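Local atomic coordinates of NanU sialic acid binding protein (Bacteroides fragilis, PDB entry 4L7T), a protein that binds sialic acid with high affinity at the outer membrane as a SusD-family protein, probably passing it to a partner transporter such as NanO. Residues G368-L371 / D372-Q376; W495-E499 / S500-D504; E79-F83 / N84-K88. All blocks are in the same frame, centred on the assembly; numbering follows the deposited sequence.

In the fold
From the N terminus, contact 3 comes first: residues 79-88 end the short helix 80-83 and start the loop that runs on to helix 99-115. Contact 1 (368-376) follows far along the chain, a tight turn in the loop between strands 356-363 and 383-387. Contact 2 (495-504) is last and opens helix 499-504. All three are local and lie in series, so none nests in or crosses another. Contacts 2 and 3 touch nevertheless, Trp495 and Pro496 packing on Ile86, which joins the early loop to the C-terminal part of the chain. Contact 1 stands apart, its centre about 40 Å from that of contact 2.

Contact 1: G368-L371 / D372-Q376; sequences GVLL and DGASQ
Leu371 and Ala374 form the two ends of a type II beta turn, with Asp372 and Gly373 at its corners, in the surface loop between strands 356-363 and 383-387. The turn is closed by Ala374 N, which donates to Leu371 O at 2.9 Å with an N-H...O angle of 162°. Gly373 takes the positive phi that suits glycine at the third position of such a turn.

Across the mouth of the turn the methyl of Ala374 is directed back at the incoming chain, and its CB comes to 3.3 Å from Leu371 O. Leu371 meets this methyl through CB alone, Leu371 CB to Ala374 CB being 4.4 Å; beyond CB its chain leads off from the turn, toward Lys275 and Ser378. Leu370 does more. Its CG is anti to its own N (chi1 -171°), which carries the isobutyl group across to the returning arm of the loop. There the two methyls divide the work: CD2 lies 3.7 Å from Ala374 O, while CD1 reaches past the Ala374 methyl to the backbone of Ser375 and Gln376.

Two waters brace the turn. One donates both to Leu370 O and to Asp372 OD2; Asp372 is exposed, and its CG lies beside its backbone N (chi1 -79°), from where OD2 accepts from this water. Farther down, Val369 is joined to Ser378 by backbone hydrogen bonding, which holds the arms together below the turn, while Gln376 OE1 accepts from Asn317 ND2 outside the loop. Between these levels the second water bridges the arms, accepting from Leu371 N at 3.1 Å and donating to Gln376 O at 2.6 Å.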
ATOM      1  N   GLY A 368      -1.650 -13.343  10.823  1.00 23.96           N
ATOM      2  CA  GLY A 368      -1.405 -13.077  12.263  1.00 22.61           C
ATOM      3  C   GLY A 368      -0.721 -14.248  12.947  1.00 24.58           C
ATOM      4  O   GLY A 368      -0.043 -15.056  12.300  1.00 23.97           O
ATOM      5  N   VAL A 369      -0.909 -14.342  14.268  1.00 20.97           N
ATOM      6  CA  VAL A 369      -0.191 -15.316  15.072  1.00 21.90           C
ATOM      7  C   VAL A 369      -1.168 -15.660  16.187  1.00 22.27           C
ATOM      8  O   VAL A 369      -1.930 -14.793  16.648  1.00 23.41           O
ATOM      9  CB  VAL A 369       1.130 -14.713  15.586  1.00 20.62           C
ATOM     10  CG1 VAL A 369       0.954 -13.410  16.385  1.00 21.27           C
ATOM     11  CG2 VAL A 369       2.052 -15.795  16.295  1.00 23.37           C
ATOM     12  N   LEU A 370      -1.082 -16.886  16.671  1.00 22.59           N
ATOM     13  CA  LEU A 370      -1.858 -17.249  17.871  1.00 23.17           C
ATOM     14  C   LEU A 370      -0.917 -17.228  19.095  1.00 22.82           C
ATOM     15  O   LEU A 370      -0.140 -18.156  19.260  1.00 24.62           O
ATOM     16  CB  LEU A 370      -2.451 -18.647  17.687  1.00 22.79           C
ATOM     17  CG  LEU A 370      -3.469 -19.008  18.807  1.00 23.60           C
ATOM     18  CD1 LEU A 370      -4.821 -18.305  18.515  1.00 24.15           C
ATOM     19  CD2 LEU A 370      -3.638 -20.582  18.886  1.00 28.65           C
ATOM     20  N   LEU A 371      -1.042 -16.204  19.949  1.00 23.34           N
ATOM     21  CA  LEU A 371      -0.088 -15.934  21.028  1.00 23.33           C
ATOM     22  C   LEU A 371      -0.275 -17.069  22.048  1.00 25.53           C
ATOM     23  O   LEU A 371      -1.271 -17.752  21.988  1.00 23.86           O
ATOM     24  CB  LEU A 371      -0.319 -14.542  21.662  1.00 22.89           C
ATOM     25  CG  LEU A 371      -0.060 -13.290  20.793  1.00 21.73           C
ATOM     26  CD1 LEU A 371      -0.384 -11.986  21.507  1.00 28.01           C
ATOM     27  CD2 LEU A 371       1.392 -13.325  20.264  1.00 25.73           C
ATOM     28  N   ASP A 372       0.722 -17.294  22.910  1.00 27.32           N
ATOM     29  CA  ASP A 372       0.746 -18.531  23.695  1.00 30.57           C
ATOM     30  C   ASP A 372      -0.463 -18.525  24.601  1.00 29.99           C
ATOM     31  O   ASP A 372      -0.661 -17.564  25.354  1.00 30.99           O
ATOM     32  CB  ASP A 372       2.007 -18.653  24.546  1.00 31.80           C
ATOM     33  CG  ASP A 372       3.238 -19.119  23.741  1.00 38.37           C
ATOM     34  OD1 ASP A 372       4.285 -19.442  24.372  1.00 40.55           O
ATOM     35  OD2 ASP A 372       3.177 -19.137  22.486  1.00 42.09           O
ATOM     36  N   GLY A 373      -1.271 -19.568  24.486  1.00 28.81           N
ATOM     37  CA  GLY A 373      -2.459 -19.727  25.344  1.00 29.81           C
ATOM     38  C   GLY A 373      -3.702 -18.970  24.858  1.00 29.64           C
ATOM     39  O   GLY A 373      -4.770 -19.001  25.508  1.00 30.41           O
ATOM     40  N   ALA A 374      -3.605 -18.281  23.706  1.00 28.84           N
ATOM     41  CA  ALA A 374      -4.755 -17.546  23.156  1.00 27.72           C
ATOM     42  C   ALA A 374      -5.789 -18.450  22.428  1.00 28.30           C
ATOM     43  O   ALA A 374      -5.463 -19.558  21.982  1.00 28.25           O
ATOM     44  CB  ALA A 374      -4.265 -16.420  22.213  1.00 27.35           C
ATOM     45  N   SER A 375      -7.035 -17.967  22.345  1.00 27.73           N
ATOM     46  CA  SER A 375      -8.089 -18.637  21.575  1.00 27.89           C
ATOM     47  C   SER A 375      -8.397 -17.926  20.261  1.00 26.62           C
ATOM     48  O   SER A 375      -9.054 -18.512  19.410  1.00 27.05           O
ATOM     49  CB  SER A 375      -9.423 -18.808  22.357  1.00 28.49           C
ATOM     50  OG  SER A 375     -10.072 -17.570  22.737  1.00 30.10           O
ATOM     51  N   GLN A 376      -7.969 -16.659  20.125  1.00 25.74           N
ATOM     52  CA  GLN A 376      -8.256 -15.859  18.898  1.00 25.29           C
ATOM     53  C   GLN A 376      -6.913 -15.341  18.360  1.00 24.26           C
ATOM     54  O   GLN A 376      -6.024 -14.961  19.190  1.00 22.29           O
ATOM     55  CB  GLN A 376      -9.208 -14.713  19.226  1.00 24.96           C
ATOM     56  CG  GLN A 376     -10.672 -15.112  19.441  1.00 28.52           C
ATOM     57  CD  GLN A 376     -11.511 -14.012  20.061  1.00 31.47           C
ATOM     58  OE1 GLN A 376     -11.380 -12.819  19.737  1.00 28.96           O
ATOM     59  NE2 GLN A 376     -12.396 -14.423  20.981  1.00 34.22           N
TER
HETATM   60  O   HOH W   1       2.594 -18.382  20.115  1.00 39.16           O
HETATM   61  O   HOH W   2      -3.554 -14.354  19.909  1.00 24.78           O

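Contact 2: W495-E499 / S500-D504; sequences WPINE and SVLTD
Glu499 O is gripped twice by Thr503, one turn further along helix 499-504. The backbone N of Thr503 donates to it at 3.0 Å, the usual i to i+4 helical bond. The hydroxyl adds a longer second bond, OG1 to Glu499 O at 3.3 Å, from above the carbonyl plane; OG1 lies beside its own backbone N (chi1 -57°), which folds it back over the preceding turn.

In the first turn, the N-cap carbonyl Asn498 O accepts a weak bond from Val501 N at 3.2 Å, bent to 125°. The Asn498 side chain makes no capping bond. Its OD1 accepts instead from Asn95 N in a neighbouring loop, and its ND2 donates to a water, 3.0 Å away, that also accepts from Ser500 N. The water thereby links the Asn498 amide to one of the first-turn N-H groups. The same amide lies against Val501, with OD1 3.3 Å from CG2, the two side chains crossing at about a right angle.

Ile497, buried and resting on Trp146, supplies the apolar side. Its CG2 presses on Val501 CG1 at 3.4 Å, closer than normal van der Waals contact, and meets Leu502 CG at 3.8 Å. Upstream, Trp495 O and Pro496 O are satisfied by Thr511 OG1 and Trp146 NE1. Altogether this is a helix N terminus with Asn498 as N-cap, its side chain linked by water to the first turn, and a hydrophobic staple between Ile497 and Leu502.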
ATOM      1  N   TRP A 495     -10.522  12.851  -3.483  1.00 13.97           N
ATOM      2  CA  TRP A 495     -11.386  12.615  -2.333  1.00 12.67           C
ATOM      3  C   TRP A 495     -11.942  13.957  -1.855  1.00 14.88           C
ATOM      4  O   TRP A 495     -11.271  14.986  -1.931  1.00 15.27           O
ATOM      5  CB  TRP A 495     -10.536  12.030  -1.195  1.00 13.82           C
ATOM      6  CG  TRP A 495     -10.060  10.609  -1.432  1.00 11.03           C
ATOM      7  CD1 TRP A 495      -9.170  10.183  -2.342  1.00 13.04           C
ATOM      8  CD2 TRP A 495     -10.485   9.441  -0.726  1.00 13.24           C
ATOM      9  NE1 TRP A 495      -9.034   8.805  -2.287  1.00 14.51           N
ATOM     10  CE2 TRP A 495      -9.826   8.338  -1.295  1.00 14.69           C
ATOM     11  CE3 TRP A 495     -11.373   9.207   0.337  1.00 15.73           C
ATOM     12  CZ2 TRP A 495      -9.958   7.057  -0.800  1.00 12.54           C
ATOM     13  CZ3 TRP A 495     -11.546   7.923   0.782  1.00 18.44           C
ATOM     14  CH2 TRP A 495     -10.844   6.849   0.205  1.00 17.01           C
ATOM     15  N   PRO A 496     -13.189  13.947  -1.372  1.00 15.40           N
ATOM     16  CA  PRO A 496     -13.690  15.168  -0.693  1.00 15.35           C
ATOM     17  C   PRO A 496     -13.048  15.432   0.653  1.00 16.33           C
ATOM     18  O   PRO A 496     -12.352  14.567   1.226  1.00 15.00           O
ATOM     19  CB  PRO A 496     -15.183  14.885  -0.509  1.00 15.11           C
ATOM     20  CG  PRO A 496     -15.200  13.330  -0.275  1.00 13.87           C
ATOM     21  CD  PRO A 496     -14.040  12.761  -1.190  1.00 16.09           C
ATOM     22  N   ILE A 497     -13.271  16.639   1.171  1.00 17.67           N
ATOM     23  CA  ILE A 497     -12.738  17.130   2.451  1.00 16.51           C
ATOM     24  C   ILE A 497     -13.865  17.235   3.437  1.00 19.83           C
ATOM     25  O   ILE A 497     -14.884  17.820   3.108  1.00 21.04           O
ATOM     26  CB  ILE A 497     -12.045  18.518   2.243  1.00 16.43           C
ATOM     27  CG1 ILE A 497     -10.930  18.341   1.209  1.00 17.32           C
ATOM     28  CG2 ILE A 497     -11.615  19.118   3.646  1.00 15.68           C
ATOM     29  CD1 ILE A 497     -10.249  19.655   0.757  1.00 20.16           C
ATOM     30  N   ASN A 498     -13.696  16.672   4.616  1.00 19.51           N
ATOM     31  CA  ASN A 498     -14.738  16.635   5.636  1.00 21.27           C
ATOM     32  C   ASN A 498     -15.055  18.007   6.243  1.00 21.60           C
ATOM     33  O   ASN A 498     -14.241  18.880   6.211  1.00 21.83           O
ATOM     34  CB  ASN A 498     -14.488  15.617   6.727  1.00 21.24           C
ATOM     35  CG  ASN A 498     -13.194  15.837   7.440  1.00 23.07           C
ATOM     36  OD1 ASN A 498     -12.131  15.714   6.832  1.00 20.99           O
ATOM     37  ND2 ASN A 498     -13.260  16.172   8.741  1.00 24.62           N
ATOM     38  N   GLU A 499     -16.273  18.129   6.805  1.00 23.81           N
ATOM     39  CA  GLU A 499     -16.783  19.475   7.211  1.00 27.27           C
ATOM     40  C   GLU A 499     -15.851  20.207   8.203  1.00 26.16           C
ATOM     41  O   GLU A 499     -15.536  21.373   8.012  1.00 28.04           O
ATOM     42  CB  GLU A 499     -18.210  19.392   7.809  1.00 27.44           C
ATOM     43  CG  GLU A 499     -19.299  19.014   6.795  1.00 33.23           C
ATOM     44  CD  GLU A 499     -20.630  18.593   7.444  1.00 41.07           C
ATOM     45  OE1 GLU A 499     -21.131  17.487   7.124  1.00 43.93           O
ATOM     46  OE2 GLU A 499     -21.167  19.382   8.260  1.00 43.62           O
ATOM     47  N   SER A 500     -15.414  19.495   9.245  1.00 27.79           N
ATOM     48  CA  SER A 500     -14.606  20.095  10.330  1.00 28.46           C
ATOM     49  C   SER A 500     -13.311  20.738   9.803  1.00 29.19           C
ATOM     50  O   SER A 500     -12.907  21.829  10.239  1.00 31.26           O
ATOM     51  CB  SER A 500     -14.408  19.106  11.486  1.00 28.55           C
ATOM     52  OG  SER A 500     -13.454  18.072  11.200  1.00 31.20           O
ATOM     53  N   VAL A 501     -12.695  20.134   8.780  1.00 27.46           N
ATOM     54  CA  VAL A 501     -11.517  20.752   8.119  1.00 27.76           C
ATOM     55  C   VAL A 501     -11.786  22.103   7.482  1.00 28.18           C
ATOM     56  O   VAL A 501     -10.995  23.071   7.629  1.00 28.87           O
ATOM     57  CB  VAL A 501     -10.932  19.775   7.008  1.00 25.90           C
ATOM     58  CG1 VAL A 501      -9.839  20.443   6.164  1.00 30.64           C
ATOM     59  CG2 VAL A 501     -10.496  18.459   7.657  1.00 25.25           C
ATOM     60  N   LEU A 502     -12.898  22.179   6.755  1.00 28.13           N
ATOM     61  CA  LEU A 502     -13.292  23.384   6.053  1.00 29.24           C
ATOM     62  C   LEU A 502     -13.735  24.538   7.012  1.00 32.08           C
ATOM     63  O   LEU A 502     -13.430  25.710   6.737  1.00 33.49           O
ATOM     64  CB  LEU A 502     -14.385  23.056   5.043  1.00 29.09           C
ATOM     65  CG  LEU A 502     -13.963  22.132   3.870  1.00 25.89           C
ATOM     66  CD1 LEU A 502     -15.116  21.769   2.946  1.00 24.44           C
ATOM     67  CD2 LEU A 502     -12.873  22.766   3.050  1.00 25.83           C
ATOM     68  N   THR A 503     -14.393  24.182   8.127  1.00 34.64           N
ATOM     69  CA  THR A 503     -14.761  25.128   9.221  1.00 36.95           C
ATOM     70  C   THR A 503     -13.477  25.703   9.847  1.00 37.90           C
ATOM     71  O   THR A 503     -13.343  26.927  10.035  1.00 38.06           O
ATOM     72  CB  THR A 503     -15.528  24.431  10.389  1.00 36.64           C
ATOM     73  OG1 THR A 503     -16.704  23.777   9.915  1.00 39.18           O
ATOM     74  CG2 THR A 503     -15.962  25.457  11.468  1.00 38.27           C
ATOM     75  N   ASP A 504     -12.540  24.809  10.172  1.00 39.27           N
ATOM     76  CA  ASP A 504     -11.317  25.195  10.891  1.00 39.51           C
ATOM     77  C   ASP A 504     -10.335  25.952  10.032  1.00 39.25           C
ATOM     78  O   ASP A 504      -9.501  26.686  10.552  1.00 39.31           O
ATOM     79  CB  ASP A 504     -10.696  23.999  11.611  1.00 40.26           C
ATOM     80  CG  ASP A 504     -11.631  23.435  12.683  1.00 43.76           C
ATOM     81  OD1 ASP A 504     -12.659  24.098  12.948  1.00 46.28           O
ATOM     82  OD2 ASP A 504     -11.375  22.339  13.246  1.00 42.50           O
TER
HETATM   83  O   HOH W   3     -15.961  16.620   9.973  1.00 23.60           O

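Contact 3: E79-F83 / N84-K88; sequences ERLPF and NTINK
Arg80 O and Leu81 O receive the two backbone bonds that finish the short, weakly bonded helix at about 80-83 in a Schellman motif. Thr85 N donates to Arg80 O at 3.0 Å, in the carbonyl plane and on a lone pair, whereas Asn84 N reaches Leu81 O, also at 3.0 Å, from well above the plane. Asn84 has the positive phi (55°) that turns the chain out of the helix.

Water adds a polar link: it donates to Thr85 O and accepts a weak bond from Arg80 NE. The Asn84 amide is engaged outside the turn, OD1 by Arg61 NE and ND2 by Ser487 OG.

Among the van der Waals contacts, Thr85 OG1 lies between its own N and carbonyl carbon (chi1 55°) and faces the Arg80 stem, 3.5 Å from CG. Ile86 CG2 touches Leu81 CD1 at 3.9 Å and also meets Arg80 CB. Ile86 N is buried here without a partner.

The motif ends helix 80-83 and sends the chain toward helix 99-115; Asn84 also rests on Ala488 in the loop after helix 479-485, and Ile86 faces the chain that leads into helix 499-504.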
ATOM      1  N   GLU A  79     -19.076   0.584   2.349  1.00 13.21           N
ATOM      2  CA  GLU A  79     -19.472   0.455   0.940  1.00 14.47           C
ATOM      3  C   GLU A  79     -19.305   1.698   0.117  1.00 14.06           C
ATOM      4  O   GLU A  79     -19.201   1.595  -1.126  1.00 12.36           O
ATOM      5  CB  GLU A  79     -20.917  -0.087   0.844  1.00 13.71           C
ATOM      6  CG  GLU A  79     -22.068   0.928   1.098  1.00 16.87           C
ATOM      7  CD  GLU A  79     -22.141   1.481   2.518  1.00 22.49           C
ATOM      8  OE1 GLU A  79     -21.671   0.792   3.460  1.00 16.17           O
ATOM      9  OE2 GLU A  79     -22.695   2.610   2.690  1.00 23.95           O
ATOM     10  N   ARG A  80     -19.230   2.849   0.781  1.00 12.90           N
ATOM     11  CA  ARG A  80     -19.021   4.099   0.016  1.00 13.40           C
ATOM     12  C   ARG A  80     -17.715   4.118  -0.779  1.00 12.95           C
ATOM     13  O   ARG A  80     -17.606   4.817  -1.819  1.00 14.27           O
ATOM     14  CB  ARG A  80     -19.181   5.367   0.880  1.00 14.72           C
ATOM     15  CG  ARG A  80     -20.575   5.529   1.493  1.00 13.86           C
ATOM     16  CD  ARG A  80     -20.768   6.964   2.021  1.00 23.91           C
ATOM     17  NE  ARG A  80     -22.109   7.035   2.615  1.00 24.70           N
ATOM     18  CZ  ARG A  80     -22.384   6.816   3.916  1.00 27.53           C
ATOM     19  NH1 ARG A  80     -21.441   6.688   4.852  1.00 26.30           N
ATOM     20  NH2 ARG A  80     -23.656   6.808   4.301  1.00 28.87           N
ATOM     21  N   LEU A  81     -16.738   3.333  -0.324  1.00 11.67           N
ATOM     22  CA  LEU A  81     -15.468   3.256  -1.074  1.00 12.74           C
ATOM     23  C   LEU A  81     -15.647   2.480  -2.403  1.00 12.11           C
ATOM     24  O   LEU A  81     -15.452   3.115  -3.473  1.00 12.18           O
ATOM     25  CB  LEU A  81     -14.287   2.771  -0.185  1.00 12.19           C
ATOM     26  CG  LEU A  81     -13.812   3.867   0.822  1.00 17.50           C
ATOM     27  CD1 LEU A  81     -14.772   4.668   1.745  1.00 24.53           C
ATOM     28  CD2 LEU A  81     -12.661   3.212   1.642  1.00 17.89           C
ATOM     29  N   PRO A  82     -15.998   1.150  -2.357  1.00 12.11           N
ATOM     30  CA  PRO A  82     -16.191   0.453  -3.662  1.00 11.52           C
ATOM     31  C   PRO A  82     -17.296   1.038  -4.524  1.00 12.47           C
ATOM     32  O   PRO A  82     -17.199   0.986  -5.765  1.00 14.14           O
ATOM     33  CB  PRO A  82     -16.490  -1.017  -3.327  1.00 14.02           C
ATOM     34  CG  PRO A  82     -16.862  -0.955  -1.777  1.00 12.04           C
ATOM     35  CD  PRO A  82     -16.120   0.213  -1.183  1.00 10.81           C
ATOM     36  N   PHE A  83     -18.275   1.644  -3.884  1.00 12.91           N
ATOM     37  CA  PHE A  83     -19.378   2.259  -4.708  1.00 13.45           C
ATOM     38  C   PHE A  83     -19.050   3.665  -5.166  1.00 12.47           C
ATOM     39  O   PHE A  83     -19.841   4.214  -5.956  1.00 13.15           O
ATOM     40  CB  PHE A  83     -20.731   2.319  -3.928  1.00 13.26           C
ATOM     41  CG  PHE A  83     -21.281   0.983  -3.480  1.00 15.89           C
ATOM     42  CD1 PHE A  83     -20.798  -0.258  -3.964  1.00 17.97           C
ATOM     43  CD2 PHE A  83     -22.355   0.946  -2.566  1.00 20.52           C
ATOM     44  CE1 PHE A  83     -21.373  -1.515  -3.506  1.00 21.49           C
ATOM     45  CE2 PHE A  83     -22.929  -0.274  -2.138  1.00 24.56           C
ATOM     46  CZ  PHE A  83     -22.442  -1.515  -2.587  1.00 24.78           C
ATOM     47  N   ASN A  84     -17.941   4.271  -4.650  1.00 11.40           N
ATOM     48  CA  ASN A  84     -17.539   5.639  -5.055  1.00 10.82           C
ATOM     49  C   ASN A  84     -18.691   6.641  -4.829  1.00 12.16           C
ATOM     50  O   ASN A  84     -18.998   7.487  -5.685  1.00 13.40           O
ATOM     51  CB  ASN A  84     -17.006   5.608  -6.460  1.00 12.75           C
ATOM     52  CG  ASN A  84     -15.583   5.027  -6.486  1.00 13.05           C
ATOM     53  OD1 ASN A  84     -14.629   5.749  -6.137  1.00 13.33           O
ATOM     54  ND2 ASN A  84     -15.444   3.831  -6.864  1.00 12.91           N
ATOM     55  N   THR A  85     -19.300   6.469  -3.679  1.00 12.41           N
ATOM     56  CA  THR A  85     -20.373   7.376  -3.233  1.00 14.26           C
ATOM     57  C   THR A  85     -19.960   8.271  -2.062  1.00 15.77           C
ATOM     58  O   THR A  85     -20.835   8.964  -1.442  1.00 17.20           O
ATOM     59  CB  THR A  85     -21.630   6.624  -2.892  1.00 15.07           C
ATOM     60  OG1 THR A  85     -21.347   5.598  -1.905  1.00 14.67           O
ATOM     61  CG2 THR A  85     -22.242   6.061  -4.211  1.00 16.57           C
ATOM     62  N   ILE A  86     -18.662   8.257  -1.695  1.00 14.89           N
ATOM     63  CA  ILE A  86     -18.151   9.297  -0.816  1.00 14.30           C
ATOM     64  C   ILE A  86     -18.494  10.699  -1.342  1.00 15.58           C
ATOM     65  O   ILE A  86     -18.542  10.958  -2.535  1.00 16.86           O
ATOM     66  CB  ILE A  86     -16.614   9.195  -0.612  1.00 14.21           C
ATOM     67  CG1 ILE A  86     -15.850   9.281  -1.962  1.00 15.07           C
ATOM     68  CG2 ILE A  86     -16.305   7.896   0.186  1.00 15.68           C
ATOM     69  CD1 ILE A  86     -14.283   9.110  -1.832  1.00 17.78           C
ATOM     70  N   ASN A  87     -18.723  11.594  -0.394  1.00 16.76           N
ATOM     71  CA  ASN A  87     -19.119  12.968  -0.732  1.00 18.98           C
ATOM     72  C   ASN A  87     -18.913  13.893   0.399  1.00 19.51           C
ATOM     73  O   ASN A  87     -18.291  13.546   1.440  1.00 18.09           O
ATOM     74  CB  ASN A  87     -20.626  13.012  -1.166  1.00 20.71           C
ATOM     75  CG  ASN A  87     -21.557  12.519  -0.117  1.00 21.36           C
ATOM     76  OD1 ASN A  87     -22.531  11.823  -0.441  1.00 35.83           O
ATOM     77  ND2 ASN A  87     -21.306  12.821   1.114  1.00 20.50           N
ATOM     78  N   LYS A  88     -19.436  15.117   0.254  1.00 19.90           N
ATOM     79  CA  LYS A  88     -19.116  16.119   1.278  1.00 23.12           C
ATOM     80  C   LYS A  88     -19.693  15.776   2.659  1.00 22.64           C
ATOM     81  O   LYS A  88     -19.143  16.130   3.656  1.00 21.06           O
ATOM     82  CB  LYS A  88     -19.495  17.533   0.830  1.00 25.07           C
ATOM     83  CG  LYS A  88     -20.975  17.814   0.853  1.00 29.52           C
ATOM     84  CD  LYS A  88     -21.257  19.098   0.032  1.00 36.39           C
ATOM     85  CE  LYS A  88     -22.508  19.820   0.523  1.00 42.87           C
ATOM     86  NZ  LYS A  88     -22.742  21.016  -0.384  1.00 46.99           N
TER
HETATM   87  O   HOH W   4     -22.919   8.391   0.358  1.00 40.29           O